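Side-chain contacts in member of DUF4221 family (Bacteroides vulgatus, PDB 3S9J), which is of unknown function but folds as a six-bladed beta-propeller that holds sodium ions in this crystal: residues I68-H71 / G77-A80; S104-N107 / E111-R114; S221-V224 / H230-W233; S210-G215 / D226-I231. All coordinates share one frame; numbering follows the deposited sequence. Where two conformers were deposited one is given.

Contact 1 (I68-H71 / G77-A80); sequences IPLH and GLPA. With NA (sodium ion), chain D.
Leu-70 and Leu-78 meet through one methyl each: CD2 of Leu-70 lies 3.5 Å from CD1 of Leu-78, closer than carbons usually pack. The two side chains run at a slant to one another, and the touch is confined to these branch ends. In Leu-78, CG stands beside the backbone N and anti to the carbonyl carbon (chi1 -57°), which carries CD1 to Leu-70 while CB passes 3.7 Å from O of His-71. That oxygen supplies the polar half of the contact. It accepts the N-H of Leu-78 in a short, nearly straight bond, 2.7 Å from N to O, with the donor tilted a little from the carbonyl plane. CA of Gly-77 adds a C-H...O approach to O of His-71 at 3.5 Å. The bond closes a loop in the link between two propeller blades, which runs from strand 63-69, at the edge of one, to strand 84-86 of the next. Leu-70 packs on Ile-54 in its own blade, and both leucines reach Ile-106 in the following one. O of Leu-70 binds a sodium ion at 2.3 Å, with O of Tyr-52 and four waters as the other ligands. One of these waters also accepts the N-H of Leu-70, 3.1 Å from N to water oxygen. Tyr-52 returns through its hydroxyl, which is hydrogen-bonded to O of Leu-78.

Contact 2 (S104-N107 / E111-R114); sequences SSIN and EIIR. With FMT (formic acid), chain I.
Ser-105 packs closely against Ile-113 and Arg-114, which a classic beta bulge sets both opposite it. N of Ser-105 bonds O of Arg-114, O of Ser-105 takes N of Ile-113 (both 2.9 Å), and OG of Ser-105 presses to 3.3 Å from CB of Ile-113. Packing is looser where CG2 of Ile-106 stays 4.4 Å from CG1 of Ile-112, and exposed Ile-113 lays CD1 beside C of Ile-106. The turn end is polar and partly exposed. N of Asn-107 bonds O of Glu-111 (3.0 Å), and OD1 of Asn-107 takes N of Glu-111, also at 3.0 Å but from well above the amide plane. ND2 of Asn-107 points straight at OE1 of Glu-111 (3.0 Å, 177° at the hydrogen), on its anti side, amide and carboxylate turned 44° apart. ND2 also bonds O2 of a formic acid molecule, probably from the crystallisation liquor, at 2.7 Å. With an alanine in place of Asn-107, the Glu-111 carboxylate is likely to swing and N of Glu-111 to lose its acceptor. Strand 102-106 lies between edge strand 112-117 and strand 93-97, where Ile-106 packs on Ile-93 and Val-95.

Contact 3 (S221-V224 / H230-W233); sequences SLMV and HIRW
The outer hairpin of one propeller blade, strands 221-225 and 231-235, brings Met-223, here selenomethionine, against one face of the indole of Trp-233. They form an antiparallel non-hydrogen-bonded pair, next to the hydrogen-bonded pair Val-224 and Arg-232, whose backbone N and O bond each other in the carbonyl planes, 2.8 Å both ways. Met-223 CG is anti to the backbone N (chi1 -166°), which carries it over the indole: CG stands 3.8 Å from the centroid of the six-membered ring, 16° off its normal. CB also lies over this face, 3.5 Å from CZ3 of Trp-233. The selenium is more oblique, 4.7 Å from that centroid, in a Met-aromatic contact. CG2 of Ile-231 shares the covered face and crowds CG of Met-223 at 3.3 Å, tighter than usual carbon packing. On the other face of the sheet, CG1 of Val-224 rests 3.6 Å from NH2 of Arg-232, which forms a salt bridge with OD2 of Asp-226, while NE is hydrogen-bonded to OH of Tyr-234. The faces thus differ: CH-pi and selenium contacts with the polarisable indole on one, and on the other a cation whose charge is probably eased by Asp-226.

Contact 4 (S210-G215 / D226-I231); sequences SRLVCG and DDLKHI
Arg-211 and Asp-226 bring their backbones within 4.5 Å, CA to CA, while CA of Asp-226 makes a C-H...O contact of 3.5 Å with O of Ser-210. Their side chains lie alongside and point the same way, and the guanidinium takes the carboxylate side-on. NE of Arg-211 reaches OD1 of Asp-226 at 2.7 Å, and NH2 of Arg-211 reaches OD2 of Asp-226 at 3.0 Å (173° at the hydrogen). Both oxygens are met on their syn sides, close to the guanidinium plane, though the two flat groups are turned 35° apart. A bend at chi3 (-73°) after an extended start brings this edge round to the acid. OD2 has a second cation in Arg-232. A leucine in place of Arg-211 would probably cost both bonds, leaving OD2 only Arg-232 of these two cations and the carboxylate freer to turn. In the loop, both oxygens of Asp-227 hold His-230: OD1 accepts its backbone N in an Asx motif, and OD2 takes ND1 at 2.6 Å, in the ring plane. Leu-212 and Leu-228 touch lightly, CD2 to CD2 at 4.2 Å, and both pack on Phe-139 of strand 139-141 in the preceding blade; Leu-212 also meets Phe-167 of strand 165-171.

How the contacts relate
The four contacts fall into two groups. Contacts 1 and 2, centres about 10 Å apart, follow one another along the chain: contact 1 lies on the passage between blades, and contact 2 in the outer hairpin of the second blade; Leu-70 touches Ile-106, and Leu-78 touches Ile-106 and Ile-112. Contacts 3 and 4, about 7 Å apart, share His-230 and Ile-231 and belong to a single later blade, where strand 211-216 neighbours strand 221-225 and Asp-226 bridges Arg-211 and Arg-232. Between the groups, centres lie about 29 to 38 Å apart without touching. At both places the blade is held by hairpin pairing and by packing onto an adjoining blade.

Contact 1 (I68-H71 / G77-A80)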
loop_
_atom_site.group_PDB
_atom_site.type_symbol
_atom_site.label_atom_id
_atom_site.label_comp_id
_atom_site.label_asym_id
_atom_site.label_seq_id
_atom_site.Cartn_x
_atom_site.Cartn_y
_atom_site.Cartn_z
ATOM N N ILE A 68 -16.772 -12.860 -4.115
ATOM C CA ILE A 68 -16.076 -14.062 -3.671
ATOM C C ILE A 68 -16.328 -14.239 -2.187
ATOM O O ILE A 68 -15.940 -13.390 -1.378
ATOM C CB ILE A 68 -14.589 -13.959 -3.959
ATOM C CG1 ILE A 68 -14.347 -13.699 -5.450
ATOM C CG2 ILE A 68 -13.822 -15.228 -3.440
ATOM C CD1 ILE A 68 -12.867 -13.463 -5.820
ATOM N N PRO A 69 -17.029 -15.311 -1.806
ATOM C CA PRO A 69 -17.346 -15.465 -0.393
ATOM C C PRO A 69 -16.116 -15.825 0.422
ATOM O O PRO A 69 -15.187 -16.473 -0.088
ATOM C CB PRO A 69 -18.377 -16.601 -0.374
ATOM C CG PRO A 69 -18.173 -17.304 -1.603
ATOM C CD PRO A 69 -17.586 -16.394 -2.614
ATOM N N LEU A 70 -16.107 -15.383 1.675
ATOM C CA LEU A 70 -15.087 -15.760 2.660
ATOM C C LEU A 70 -15.821 -16.296 3.872
ATOM O O LEU A 70 -16.703 -15.627 4.398
ATOM C CB LEU A 70 -14.220 -14.551 3.055
ATOM C CG LEU A 70 -13.343 -13.889 2.001
ATOM C CD1 LEU A 70 -12.649 -12.633 2.594
ATOM C CD2 LEU A 70 -12.339 -14.920 1.394
ATOM N N HIS A 71 -15.487 -17.519 4.292
ATOM C CA HIS A 71 -16.127 -18.147 5.447
ATOM C C HIS A 71 -15.181 -18.116 6.629
ATOM O O HIS A 71 -13.971 -18.266 6.445
ATOM C CB HIS A 71 -16.453 -19.599 5.111
ATOM C CG HIS A 71 -17.319 -19.749 3.902
ATOM N ND1 HIS A 71 -18.682 -19.546 3.932
ATOM C CD2 HIS A 71 -17.012 -20.062 2.623
ATOM C CE1 HIS A 71 -19.178 -19.733 2.719
ATOM N NE2 HIS A 71 -18.188 -20.062 1.910
ATOM N N GLY A 77 -12.635 -22.382 6.182
ATOM C CA GLY A 77 -12.556 -21.333 7.171
ATOM C C GLY A 77 -11.283 -20.502 7.120
ATOM O O GLY A 77 -10.161 -21.038 7.116
ATOM N N LEU A 78 -11.488 -19.192 7.037
ATOM C CA LEU A 78 -10.449 -18.185 7.069
ATOM C C LEU A 78 -10.759 -17.285 8.241
ATOM O O LEU A 78 -11.506 -16.305 8.097
ATOM C CB LEU A 78 -10.450 -17.379 5.791
ATOM C CG LEU A 78 -10.286 -18.164 4.493
ATOM C CD1 LEU A 78 -10.805 -17.337 3.321
ATOM C CD2 LEU A 78 -8.833 -18.574 4.253
ATOM N N PRO A 79 -10.169 -17.585 9.422
ATOM C CA PRO A 79 -10.534 -16.880 10.646
ATOM C C PRO A 79 -10.233 -15.401 10.705
ATOM O O PRO A 79 -10.913 -14.686 11.443
ATOM C CB PRO A 79 -9.701 -17.604 11.732
ATOM C CG PRO A 79 -9.431 -18.938 11.188
ATOM C CD PRO A 79 -9.259 -18.718 9.700
ATOM N N ALA A 80 -9.221 -14.907 9.978
ATOM C CA ALA A 80 -8.690 -13.567 10.246
ATOM C C ALA A 80 -8.070 -12.838 9.060
ATOM O O ALA A 80 -6.958 -12.280 9.143
ATOM C CB ALA A 80 -7.686 -13.621 11.394
HETATM NA NA NA D . -18.303 -14.021 4.588
HETATM O O HOH W 1 -19.022 -14.512 2.407
HETATM O O HOH W 2 -20.038 -12.404 4.900
HETATM O O HOH W 3 -18.412 -14.305 7.086
HETATM O O HOH W 4 -20.108 -15.767 4.866
#

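Contact 2 (S104-N107 / E111-R114)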
loop_
_atom_site.group_PDB
_atom_site.type_symbol
_atom_site.label_atom_id
_atom_site.label_comp_id
_atom_site.label_asym_id
_atom_site.label_seq_id
_atom_site.Cartn_x
_atom_site.Cartn_y
_atom_site.Cartn_z
ATOM N N SER A 104 -2.977 -17.843 3.217
ATOM C CA SER A 104 -3.821 -18.861 2.569
ATOM C C SER A 104 -4.035 -18.545 1.087
ATOM O O SER A 104 -4.093 -17.374 0.702
ATOM C CB SER A 104 -5.188 -18.994 3.239
ATOM O OG SER A 104 -5.119 -19.300 4.622
ATOM N N SER A 105 -4.126 -19.581 0.256
ATOM C CA SER A 105 -4.542 -19.415 -1.124
ATOM C C SER A 105 -5.970 -19.885 -1.256
ATOM O O SER A 105 -6.390 -20.856 -0.624
ATOM C CB SER A 105 -3.627 -20.148 -2.093
ATOM O OG SER A 105 -3.540 -21.508 -1.713
ATOM N N ILE A 106 -6.744 -19.128 -2.026
ATOM C CA ILE A 106 -8.148 -19.454 -2.281
ATOM C C ILE A 106 -8.455 -19.366 -3.755
ATOM O O ILE A 106 -7.726 -18.724 -4.523
ATOM C CB ILE A 106 -9.124 -18.551 -1.478
ATOM C CG1 ILE A 106 -9.050 -17.087 -1.907
ATOM C CG2 ILE A 106 -8.851 -18.636 0.009
ATOM C CD1 ILE A 106 -10.133 -16.207 -1.253
ATOM N N ASN A 107 -9.530 -20.045 -4.172
ATOM C CA ASN A 107 -10.028 -19.862 -5.549
ATOM C C ASN A 107 -11.169 -18.825 -5.625
ATOM O O ASN A 107 -11.498 -18.177 -4.623
ATOM C CB ASN A 107 -10.425 -21.204 -6.173
ATOM C CG ASN A 107 -11.607 -21.861 -5.495
ATOM O OD1 ASN A 107 -12.387 -21.204 -4.822
ATOM N ND2 ASN A 107 -11.747 -23.187 -5.678
ATOM N N GLU A 111 -12.883 -21.071 -1.852
ATOM C CA GLU A 111 -12.453 -22.344 -1.289
ATOM C C GLU A 111 -10.967 -22.335 -1.058
ATOM O O GLU A 111 -10.209 -21.838 -1.877
ATOM C CB GLU A 111 -12.843 -23.483 -2.220
ATOM C CG GLU A 111 -14.374 -23.546 -2.401
ATOM C CD GLU A 111 -14.812 -24.456 -3.526
ATOM O OE1 GLU A 111 -14.012 -24.757 -4.433
ATOM O OE2 GLU A 111 -15.998 -24.822 -3.504
ATOM N N ILE A 112 -10.547 -22.889 0.071
ATOM C CA ILE A 112 -9.134 -22.943 0.395
ATOM C C ILE A 112 -8.425 -23.975 -0.491
ATOM O O ILE A 112 -8.893 -25.110 -0.691
ATOM C CB ILE A 112 -8.873 -23.223 1.882
ATOM C CG1 ILE A 112 -9.338 -22.024 2.737
ATOM C CG2 ILE A 112 -7.365 -23.541 2.102
ATOM C CD1 ILE A 112 -9.303 -22.309 4.209
ATOM N N ILE A 113 -7.341 -23.517 -1.082
ATOM C CA ILE A 113 -6.392 -24.361 -1.806
ATOM C C ILE A 113 -5.358 -24.853 -0.792
ATOM O O ILE A 113 -5.238 -26.067 -0.577
ATOM C CB ILE A 113 -5.776 -23.609 -2.980
ATOM C CG1 ILE A 113 -6.884 -23.190 -3.979
ATOM C CG2 ILE A 113 -4.668 -24.449 -3.684
ATOM C CD1 ILE A 113 -6.435 -22.207 -5.099
ATOM N N ARG A 114 -4.649 -23.927 -0.144
ATOM C CA ARG A 114 -3.737 -24.283 0.931
ATOM C C ARG A 114 -3.638 -23.232 2.013
ATOM O O ARG A 114 -3.764 -22.059 1.750
ATOM C CB ARG A 114 -2.354 -24.524 0.371
ATOM C CG ARG A 114 -2.285 -25.810 -0.376
ATOM C CD ARG A 114 -0.889 -26.200 -0.647
ATOM N NE ARG A 114 -0.043 -26.153 0.538
ATOM C CZ ARG A 114 1.259 -26.396 0.480
ATOM N NH1 ARG A 114 1.791 -26.666 -0.702
ATOM N NH2 ARG A 114 2.017 -26.341 1.570
HETATM C C FMT I . -8.799 -24.744 -7.108
HETATM O O1 FMT I . -8.201 -24.014 -7.912
HETATM O O2 FMT I . -10.028 -24.802 -7.069
#

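Contact 3 (S221-V224 / H230-W233)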
loop_
_atom_site.group_PDB
_atom_site.type_symbol
_atom_site.label_atom_id
_atom_site.label_comp_id
_atom_site.label_asym_id
_atom_site.label_seq_id
_atom_site.Cartn_x
_atom_site.Cartn_y
_atom_site.Cartn_z
ATOM N N SER A 221 14.544 9.868 -0.553
ATOM C CA SER A 221 15.019 9.029 -1.641
ATOM C C SER A 221 14.292 7.696 -1.718
ATOM O O SER A 221 13.856 7.147 -0.702
ATOM C CB SER A 221 16.532 8.795 -1.526
ATOM O OG SER A 221 17.241 9.997 -1.763
ATOM N N LEU A 222 14.161 7.210 -2.940
ATOM C CA LEU A 222 13.669 5.858 -3.210
ATOM C C LEU A 222 14.824 4.866 -3.305
ATOM O O LEU A 222 15.893 5.179 -3.825
ATOM C CB LEU A 222 12.907 5.813 -4.534
ATOM C CG LEU A 222 11.626 6.625 -4.643
ATOM C CD1 LEU A 222 11.113 6.565 -6.097
ATOM C CD2 LEU A 222 10.579 6.095 -3.624
HETATM N N MSE A 223 14.553 3.645 -2.851
HETATM C CA MSE A 223 15.497 2.543 -2.865
HETATM C C MSE A 223 15.052 1.587 -3.950
HETATM O O MSE A 223 13.865 1.236 -4.032
HETATM C CB MSE A 223 15.420 1.841 -1.513
HETATM C CG MSE A 223 16.519 0.892 -1.219
HETATM SE SE MSE A 223 16.002 -0.154 0.329
HETATM C CE MSE A 223 15.138 -1.558 -0.643
ATOM N N VAL A 224 15.996 1.167 -4.793
ATOM C CA VAL A 224 15.685 0.316 -5.934
ATOM C C VAL A 224 16.661 -0.849 -6.002
ATOM O O VAL A 224 17.855 -0.680 -5.777
ATOM C CB VAL A 224 15.741 1.107 -7.260
ATOM C CG1 VAL A 224 15.476 0.187 -8.495
ATOM C CG2 VAL A 224 14.808 2.321 -7.219
ATOM N N HIS A 230 21.472 -5.879 -4.436
ATOM C CA HIS A 230 22.194 -4.634 -4.663
ATOM C C HIS A 230 21.236 -3.458 -4.829
ATOM O O HIS A 230 20.330 -3.487 -5.662
ATOM C CB HIS A 230 23.102 -4.760 -5.872
ATOM C CG HIS A 230 24.139 -5.823 -5.709
ATOM N ND1 HIS A 230 23.939 -7.126 -6.118
ATOM C CD2 HIS A 230 25.368 -5.791 -5.141
ATOM C CE1 HIS A 230 25.007 -7.847 -5.825
ATOM N NE2 HIS A 230 25.893 -7.058 -5.243
ATOM N N ILE A 231 21.482 -2.438 -4.022
ATOM C CA ILE A 231 20.619 -1.291 -3.851
ATOM C C ILE A 231 21.144 -0.042 -4.558
ATOM O O ILE A 231 22.355 0.239 -4.537
ATOM C CB ILE A 231 20.517 -0.946 -2.341
ATOM C CG1 ILE A 231 19.997 -2.138 -1.537
ATOM C CG2 ILE A 231 19.625 0.254 -2.121
ATOM C CD1 ILE A 231 18.838 -2.801 -2.132
ATOM N N ARG A 232 20.222 0.705 -5.170
ATOM C CA ARG A 232 20.489 2.032 -5.730
ATOM C C ARG A 232 19.487 3.024 -5.137
ATOM O O ARG A 232 18.353 2.654 -4.817
ATOM C CB ARG A 232 20.323 2.022 -7.264
ATOM C CG ARG A 232 21.333 1.180 -7.986
ATOM C CD ARG A 232 21.252 1.371 -9.508
ATOM N NE ARG A 232 19.929 1.142 -10.116
ATOM C CZ ARG A 232 19.331 -0.048 -10.238
ATOM N NH1 ARG A 232 19.889 -1.150 -9.745
ATOM N NH2 ARG A 232 18.160 -0.144 -10.855
ATOM N N TRP A 233 19.905 4.277 -4.999
ATOM C CA TRP A 233 19.048 5.298 -4.416
ATOM C C TRP A 233 18.823 6.415 -5.418
ATOM O O TRP A 233 19.758 6.816 -6.118
ATOM C CB TRP A 233 19.670 5.864 -3.141
ATOM C CG TRP A 233 19.811 4.862 -2.041
ATOM C CD1 TRP A 233 20.888 4.066 -1.792
ATOM C CD2 TRP A 233 18.844 4.560 -1.045
ATOM N NE1 TRP A 233 20.648 3.287 -0.692
ATOM C CE2 TRP A 233 19.393 3.568 -0.218
ATOM C CE3 TRP A 233 17.550 5.028 -0.773
ATOM C CZ2 TRP A 233 18.702 3.036 0.868
ATOM C CZ3 TRP A 233 16.863 4.501 0.324
ATOM C CH2 TRP A 233 17.442 3.518 1.126
#

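Contact 4 (S210-G215 / D226-I231)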
loop_
_atom_site.group_PDB
_atom_site.type_symbol
_atom_site.label_atom_id
_atom_site.label_comp_id
_atom_site.label_asym_id
_atom_site.label_seq_id
_atom_site.Cartn_x
_atom_site.Cartn_y
_atom_site.Cartn_z
ATOM N N SER A 210 11.691 -6.668 -13.456
ATOM C CA SER A 210 11.987 -7.444 -12.243
ATOM C C SER A 210 12.666 -6.555 -11.201
ATOM O O SER A 210 13.786 -6.819 -10.725
ATOM C CB SER A 210 12.823 -8.689 -12.602
ATOM O OG SER A 210 11.972 -9.627 -13.229
ATOM N N ARG A 211 11.959 -5.477 -10.864
ATOM C CA ARG A 211 12.541 -4.361 -10.148
ATOM C C ARG A 211 11.640 -3.952 -8.973
ATOM O O ARG A 211 10.462 -3.675 -9.147
ATOM C CB ARG A 211 12.729 -3.190 -11.128
ATOM C CG ARG A 211 13.215 -1.898 -10.546
ATOM C CD ARG A 211 13.564 -0.907 -11.649
ATOM N NE ARG A 211 14.804 -1.313 -12.313
ATOM C CZ ARG A 211 15.153 -0.998 -13.551
ATOM N NH1 ARG A 211 14.369 -0.247 -14.313
ATOM N NH2 ARG A 211 16.301 -1.450 -14.031
ATOM N N LEU A 212 12.249 -3.901 -7.794
ATOM C CA LEU A 212 11.590 -3.539 -6.553
ATOM C C LEU A 212 11.967 -2.110 -6.230
ATOM O O LEU A 212 13.139 -1.749 -6.281
ATOM C CB LEU A 212 12.078 -4.422 -5.431
ATOM C CG LEU A 212 11.593 -4.127 -4.007
ATOM C CD1 LEU A 212 10.065 -4.277 -3.890
ATOM C CD2 LEU A 212 12.323 -5.073 -3.031
ATOM N N VAL A 213 10.971 -1.315 -5.859
ATOM C CA VAL A 213 11.175 0.095 -5.486
ATOM C C VAL A 213 10.500 0.293 -4.124
ATOM O O VAL A 213 9.350 -0.094 -3.958
ATOM C CB VAL A 213 10.558 1.052 -6.534
ATOM C CG1 VAL A 213 10.844 2.539 -6.151
ATOM C CG2 VAL A 213 11.072 0.689 -7.956
ATOM N N CYS A 214 11.239 0.825 -3.148
ATOM C CA CYS A 214 10.765 1.075 -1.793
ATOM C C CYS A 214 10.953 2.551 -1.448
ATOM O O CYS A 214 12.017 3.124 -1.702
ATOM C CB CYS A 214 11.517 0.263 -0.769
ATOM S SG CYS A 214 11.455 -1.525 -1.077
ATOM N N GLY A 215 9.905 3.137 -0.866
ATOM C CA GLY A 215 9.894 4.534 -0.440
ATOM C C GLY A 215 9.548 4.642 1.037
ATOM O O GLY A 215 8.389 4.513 1.421
ATOM N N ASP A 226 17.260 -4.594 -8.493
ATOM C CA ASP A 226 16.880 -5.502 -9.590
ATOM C C ASP A 226 17.221 -6.972 -9.335
ATOM O O ASP A 226 16.835 -7.841 -10.137
ATOM C CB ASP A 226 17.590 -5.075 -10.882
ATOM C CG ASP A 226 17.180 -3.708 -11.340
ATOM O OD1 ASP A 226 16.100 -3.232 -10.939
ATOM O OD2 ASP A 226 17.926 -3.108 -12.114
ATOM N N ASP A 227 17.978 -7.246 -8.275
ATOM C CA ASP A 227 18.403 -8.619 -7.948
ATOM C C ASP A 227 18.130 -8.972 -6.475
ATOM O O ASP A 227 18.664 -9.941 -5.959
ATOM C CB ASP A 227 19.879 -8.826 -8.301
ATOM C CG ASP A 227 20.823 -7.927 -7.507
ATOM O OD1 ASP A 227 20.366 -7.031 -6.755
ATOM O OD2 ASP A 227 22.043 -8.125 -7.648
ATOM N N LEU A 228 17.279 -8.183 -5.818
ATOM C CA LEU A 228 16.930 -8.415 -4.410
ATOM C C LEU A 228 18.161 -8.466 -3.516
ATOM O O LEU A 228 18.223 -9.248 -2.566
ATOM C CB LEU A 228 16.104 -9.706 -4.281
ATOM C CG LEU A 228 14.800 -9.731 -5.078
ATOM C CD1 LEU A 228 14.182 -11.129 -5.004
ATOM C CD2 LEU A 228 13.842 -8.686 -4.543
ATOM N N LYS A 229 19.139 -7.616 -3.824
ATOM C CA LYS A 229 20.385 -7.596 -3.086
ATOM C C LYS A 229 21.110 -6.259 -3.211
ATOM O O LYS A 229 21.332 -5.586 -2.202
ATOM C CB LYS A 229 21.292 -8.728 -3.547
ATOM C CG LYS A 229 22.587 -8.842 -2.747
ATOM C CD LYS A 229 22.982 -10.306 -2.489
ATOM C CE LYS A 229 24.166 -10.417 -1.510
ATOM N NZ LYS A 229 24.017 -9.503 -0.317
ATOM N N HIS A 230 21.472 -5.879 -4.436
ATOM C CA HIS A 230 22.194 -4.634 -4.663
ATOM C C HIS A 230 21.236 -3.458 -4.829
ATOM O O HIS A 230 20.330 -3.487 -5.662
ATOM C CB HIS A 230 23.102 -4.760 -5.872
ATOM C CG HIS A 230 24.139 -5.823 -5.709
ATOM N ND1 HIS A 230 23.939 -7.126 -6.118
ATOM C CD2 HIS A 230 25.368 -5.791 -5.141
ATOM C CE1 HIS A 230 25.007 -7.847 -5.825
ATOM N NE2 HIS A 230 25.893 -7.058 -5.243
ATOM N N ILE A 231 21.482 -2.438 -4.022
ATOM C CA ILE A 231 20.619 -1.291 -3.851
ATOM C C ILE A 231 21.144 -0.042 -4.558
ATOM O O ILE A 231 22.355 0.239 -4.537
ATOM C CB ILE A 231 20.517 -0.946 -2.341
ATOM C CG1 ILE A 231 19.997 -2.138 -1.537
ATOM C CG2 ILE A 231 19.625 0.254 -2.121
ATOM C CD1 ILE A 231 18.838 -2.801 -2.132
#